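Local coordinates for malate oxidoreductase (Thermotoga maritima, PDB 1VL6), which probably catalyses the NAD-dependent oxidative decarboxylation of malate to pyruvate and carbon dioxide, at residues 75-80 / 141-146; 192-197 / 262-267. All blocks are in the same frame, centred on the assembly; numbering follows the deposited sequence.

Contact 1: residues 75-80 / 141-146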
loop_
_atom_site.group_PDB
_atom_site.type_symbol
_atom_site.label_atom_id
_atom_site.label_comp_id
_atom_site.label_asym_id
_atom_site.label_seq_id
_atom_site.Cartn_x
_atom_site.Cartn_y
_atom_site.Cartn_z
ATOM N N VAL A 75 -2.927 -2.018 22.989
ATOM C CA VAL A 75 -3.875 -1.514 23.989
ATOM C C VAL A 75 -3.162 -0.729 25.090
ATOM O O VAL A 75 -2.304 -1.264 25.764
ATOM C CB VAL A 75 -4.662 -2.686 24.601
ATOM C CG1 VAL A 75 -5.597 -2.218 25.718
ATOM C CG2 VAL A 75 -5.445 -3.420 23.494
ATOM N N SER A 76 -3.522 0.532 25.274
ATOM C CA SER A 76 -2.989 1.282 26.421
ATOM C C SER A 76 -4.029 2.215 26.967
ATOM O O SER A 76 -4.931 2.609 26.236
ATOM C CB SER A 76 -1.774 2.133 26.051
ATOM O OG SER A 76 -1.146 2.597 27.248
ATOM N N ASP A 77 -3.907 2.553 28.250
ATOM C CA ASP A 77 -4.675 3.660 28.840
ATOM C C ASP A 77 -3.777 4.821 29.073
ATOM O O ASP A 77 -4.208 5.857 29.538
ATOM C CB ASP A 77 -5.296 3.272 30.154
ATOM C CG ASP A 77 -4.278 3.073 31.268
ATOM O OD1 ASP A 77 -3.168 2.545 31.014
ATOM O OD2 ASP A 77 -4.560 3.351 32.455
ATOM N N GLY A 78 -2.514 4.670 28.700
ATOM C CA GLY A 78 -1.523 5.742 28.827
ATOM C C GLY A 78 -1.096 6.024 30.254
ATOM O O GLY A 78 -0.699 7.132 30.585
ATOM N N SER A 79 -1.195 5.020 31.101
ATOM C CA SER A 79 -0.825 5.190 32.494
ATOM C C SER A 79 0.685 5.128 32.683
ATOM O O SER A 79 1.190 5.440 33.709
ATOM C CB SER A 79 -1.571 4.165 33.381
ATOM O OG SER A 79 -1.385 2.805 32.999
ATOM N N ALA A 80 1.417 4.701 31.675
ATOM C CA ALA A 80 2.894 4.670 31.748
ATOM C C ALA A 80 3.517 4.781 30.373
ATOM O O ALA A 80 4.096 3.811 29.846
ATOM C CB ALA A 80 3.376 3.393 32.414
ATOM N N GLU A 141 0.418 -2.341 26.294
ATOM C CA GLU A 141 1.555 -1.459 26.205
ATOM C C GLU A 141 1.353 -0.232 27.083
ATOM O O GLU A 141 0.265 0.365 27.080
ATOM C CB GLU A 141 1.754 -1.075 24.747
ATOM C CG GLU A 141 2.977 -0.209 24.498
ATOM C CD GLU A 141 4.294 -0.959 24.433
ATOM O OE1 GLU A 141 4.330 -2.049 23.863
ATOM O OE2 GLU A 141 5.292 -0.425 24.947
ATOM N N ASP A 142 2.381 0.122 27.860
ATOM C CA ASP A 142 2.429 1.411 28.600
ATOM C C ASP A 142 1.260 1.554 29.550
ATOM O O ASP A 142 0.560 2.604 29.589
ATOM C CB ASP A 142 2.536 2.611 27.617
ATOM C CG ASP A 142 3.911 2.692 26.930
ATOM O OD1 ASP A 142 4.771 1.812 27.175
ATOM O OD2 ASP A 142 4.232 3.607 26.144
ATOM N N ILE A 143 1.050 0.475 30.301
ATOM C CA ILE A 143 0.054 0.415 31.386
ATOM C C ILE A 143 0.828 0.238 32.655
ATOM O O ILE A 143 1.642 -0.687 32.774
ATOM C CB ILE A 143 -0.920 -0.787 31.204
ATOM C CG1 ILE A 143 -1.729 -0.617 29.915
ATOM C CG2 ILE A 143 -1.845 -0.930 32.398
ATOM C CD1 ILE A 143 -2.438 -1.876 29.467
ATOM N N GLY A 144 0.569 1.111 33.619
ATOM C CA GLY A 144 1.394 1.167 34.829
ATOM C C GLY A 144 1.358 -0.039 35.741
ATOM O O GLY A 144 0.376 -0.814 35.741
ATOM N N ALA A 145 2.415 -0.170 36.538
ATOM C CA ALA A 145 2.479 -1.153 37.618
ATOM C C ALA A 145 1.969 -0.499 38.888
ATOM O O ALA A 145 1.984 0.726 39.005
ATOM C CB ALA A 145 3.903 -1.657 37.810
ATOM N N PRO A 146 1.427 -1.264 39.823
ATOM C CA PRO A 146 1.247 -2.692 39.738
ATOM C C PRO A 146 -0.075 -3.165 39.038
ATOM O O PRO A 146 -0.281 -4.371 38.894
ATOM C CB PRO A 146 1.202 -3.073 41.217
ATOM C CG PRO A 146 0.443 -1.993 41.807
ATOM C CD PRO A 146 0.851 -0.741 41.068
#
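Glu-141 N donates to Val-75 O (3.0 Å, 152° at the hydrogen), and beyond this bond 75-80 leaves strand 71-76 for a turn, beside the loop 141-146 that follows strand 137-140, with Ala-80 N reaching Asp-142 O at 3.1 Å. Serine hydroxyls do most of the side-chain work. Ser-79 OG sits between its own backbone N and carbonyl carbon (chi1 56°), a setting that lets it take a nearly straight bond from Gly-144 N (2.7 Å, 167°) and donate to Asp-77 OD1 on the syn side of that carboxylate. Ser-76 OG closes an ST turn by accepting from Gly-78 N at 2.9 Å. Ile-143 crosses the Asp-77 side chain at about a right angle, its CG1 lying 3.6 Å from Asp-77 OD1, while its CD1 runs back to 3.8 Å from Val-75 O. Asp-77 OD2 forms a salt bridge with Lys-147, which should help to fix the carboxylate that receives Ser-79. The contact thus joins two loops at the C-terminal ends of neighbouring strands 71-76 and 137-140 in the N-terminal domain's parallel sheet; helix 89-107 packs on Ser-76 and Asp-142, and helix 147-158 on Ile-143.

Contact 2: residues 192-197 / 262-267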
loop_
_atom_site.group_PDB
_atom_site.type_symbol
_atom_site.label_atom_id
_atom_site.label_comp_id
_atom_site.label_asym_id
_atom_site.label_seq_id
_atom_site.Cartn_x
_atom_site.Cartn_y
_atom_site.Cartn_z
ATOM N N GLU A 192 26.210 -19.249 40.721
ATOM C CA GLU A 192 27.113 -18.605 41.700
ATOM C C GLU A 192 27.136 -17.093 41.687
ATOM O O GLU A 192 27.571 -16.517 42.639
ATOM C CB GLU A 192 28.532 -19.104 41.560
ATOM C CG GLU A 192 28.622 -20.630 41.633
ATOM C CD GLU A 192 30.035 -21.122 41.624
ATOM O OE1 GLU A 192 30.932 -20.342 41.235
ATOM O OE2 GLU A 192 30.243 -22.287 42.011
ATOM N N VAL A 193 26.601 -16.442 40.666
ATOM C CA VAL A 193 26.662 -14.982 40.596
ATOM C C VAL A 193 25.623 -14.256 41.434
ATOM O O VAL A 193 24.489 -14.741 41.566
ATOM C CB VAL A 193 26.537 -14.437 39.141
ATOM C CG1 VAL A 193 27.757 -14.781 38.388
ATOM C CG2 VAL A 193 25.316 -14.980 38.461
ATOM N N LYS A 194 26.021 -13.083 41.954
ATOM C CA LYS A 194 25.124 -12.179 42.646
ATOM C C LYS A 194 24.663 -11.118 41.653
ATOM O O LYS A 194 25.505 -10.388 41.097
ATOM C CB LYS A 194 25.859 -11.513 43.785
ATOM C CG LYS A 194 25.088 -10.474 44.594
ATOM C CD LYS A 194 25.982 -9.726 45.627
ATOM C CE LYS A 194 25.169 -9.233 46.842
ATOM N NZ LYS A 194 25.802 -8.076 47.558
ATOM N N VAL A 195 23.349 -11.036 41.441
ATOM C CA VAL A 195 22.781 -10.132 40.497
ATOM C C VAL A 195 21.853 -9.166 41.186
ATOM O O VAL A 195 20.893 -9.593 41.815
ATOM C CB VAL A 195 21.939 -10.877 39.496
ATOM C CG1 VAL A 195 21.395 -9.879 38.419
ATOM C CG2 VAL A 195 22.736 -12.015 38.862
ATOM N N VAL A 196 22.129 -7.862 41.066
ATOM C CA VAL A 196 21.313 -6.852 41.695
ATOM C C VAL A 196 20.348 -6.323 40.660
ATOM O O VAL A 196 20.790 -5.814 39.649
ATOM C CB VAL A 196 22.147 -5.695 42.223
ATOM C CG1 VAL A 196 21.232 -4.569 42.673
ATOM C CG2 VAL A 196 22.958 -6.122 43.395
ATOM N N VAL A 197 19.042 -6.413 40.917
ATOM C CA VAL A 197 18.053 -5.788 40.073
ATOM C C VAL A 197 17.453 -4.583 40.785
ATOM O O VAL A 197 16.857 -4.735 41.845
ATOM C CB VAL A 197 16.940 -6.748 39.745
ATOM C CG1 VAL A 197 15.886 -6.067 38.802
ATOM C CG2 VAL A 197 17.493 -7.991 39.118
ATOM N N GLU A 262 27.904 -4.455 46.835
ATOM C CA GLU A 262 29.173 -4.972 47.317
ATOM C C GLU A 262 29.317 -6.396 46.825
ATOM O O GLU A 262 28.490 -7.250 47.140
ATOM C CB GLU A 262 29.248 -4.950 48.815
ATOM C CG GLU A 262 29.481 -3.580 49.395
ATOM C CD GLU A 262 29.182 -3.538 50.895
ATOM O OE1 GLU A 262 29.507 -4.536 51.590
ATOM O OE2 GLU A 262 28.615 -2.518 51.375
ATOM N N GLY A 263 30.340 -6.632 46.002
ATOM C CA GLY A 263 30.626 -7.952 45.510
ATOM C C GLY A 263 29.709 -8.430 44.418
ATOM O O GLY A 263 29.892 -9.508 43.895
ATOM N N ALA A 264 28.742 -7.633 44.037
ATOM C CA ALA A 264 27.827 -8.068 43.008
ATOM C C ALA A 264 28.530 -8.265 41.679
ATOM O O ALA A 264 29.441 -7.539 41.338
ATOM C CB ALA A 264 26.703 -7.061 42.877
ATOM N N ASP A 265 28.060 -9.234 40.917
ATOM C CA ASP A 265 28.587 -9.494 39.591
ATOM C C ASP A 265 27.825 -8.766 38.495
ATOM O O ASP A 265 28.395 -8.426 37.460
ATOM C CB ASP A 265 28.513 -10.981 39.324
ATOM C CG ASP A 265 29.340 -11.762 40.296
ATOM O OD1 ASP A 265 30.561 -11.844 40.038
ATOM O OD2 ASP A 265 28.871 -12.287 41.340
ATOM N N PHE A 266 26.527 -8.556 38.706
ATOM C CA PHE A 266 25.716 -7.830 37.734
ATOM C C PHE A 266 24.856 -6.821 38.445
ATOM O O PHE A 266 24.422 -7.043 39.600
ATOM C CB PHE A 266 24.809 -8.775 36.979
ATOM C CG PHE A 266 25.543 -9.776 36.121
ATOM C CD1 PHE A 266 26.217 -10.835 36.697
ATOM C CD2 PHE A 266 25.493 -9.690 34.747
ATOM C CE1 PHE A 266 26.847 -11.771 35.929
ATOM C CE2 PHE A 266 26.129 -10.620 33.979
ATOM C CZ PHE A 266 26.817 -11.654 34.556
ATOM N N PHE A 267 24.643 -5.691 37.776
ATOM C CA PHE A 267 23.628 -4.755 38.177
ATOM C C PHE A 267 22.711 -4.683 37.000
ATOM O O PHE A 267 23.177 -4.458 35.864
ATOM C CB PHE A 267 24.205 -3.364 38.476
ATOM C CG PHE A 267 23.164 -2.247 38.514
ATOM C CD1 PHE A 267 22.480 -1.950 39.683
ATOM C CD2 PHE A 267 22.856 -1.539 37.387
ATOM C CE1 PHE A 267 21.539 -0.965 39.714
ATOM C CE2 PHE A 267 21.888 -0.559 37.419
ATOM C CZ PHE A 267 21.237 -0.269 38.580
#
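Lys-194 and Asp-265 grip each other at the entry to two neighbouring parallel strands, 194-198 and 266-269, of the Rossmann-type NAD-binding domain. The Asp-265 carboxylate turns toward the 192-197 segment, and its OD2 accepts Lys-194 N at 3.0 Å in a nearly straight bond (171°) on the anti side. Its other oxygen, OD1, is held by Lys-188 and Ser-285. In return Lys-194 O takes two donors, Asp-265 N at 2.8 Å and Phe-266 N at 3.2 Å. CG of Lys-194 is anti to the backbone N (chi1 177°) and the chain stays extended, laying CD 3.9 Å from Ala-264 CB and carrying NZ to the backbone oxygens of Glu-262 and Ala-260.

Further along, the paired residues face opposite sides of the sheet. Val-195 and Phe-266 share the side covered by helix 166-186, where Val-195 CG1 meets Phe-266 CB and the far end of the ring receives Val-193 CG1 at its edge, 4.0 Å from CE1. Val-196 and Phe-267 occupy the side of helix 257-261; the valine's CG1 approaches CD1 of the ring, whereas its CG2 branch rests on Ala-264 CB. Between the two pairs, Val-196 N donates to Phe-266 O at 2.8 Å, almost straight at the hydrogen (177°).

After the N-terminal helices and the short strand 27-29, the chain enters strand 71-76, then passes through helix 89-107, strand 110-115 and helix 121-130 before strand 137-140 brings it back beside 71-76, where contact 1 closes the loop. Helix 147-158, strand 163-165 and helix 166-186 then lead to strand 194-198 of the second sheet. This strand opens another excursion, through strand 218-223 and helix 257-261, which contact 2 closes as strand 266-269 begins. The two loops follow in series, neither nested nor crossed. Contact 1 joins the loops that follow two adjacent parallel strands, contact 2 the starts of two such strands; their centres lie 30 Å apart, their nearest atoms about 13 Å.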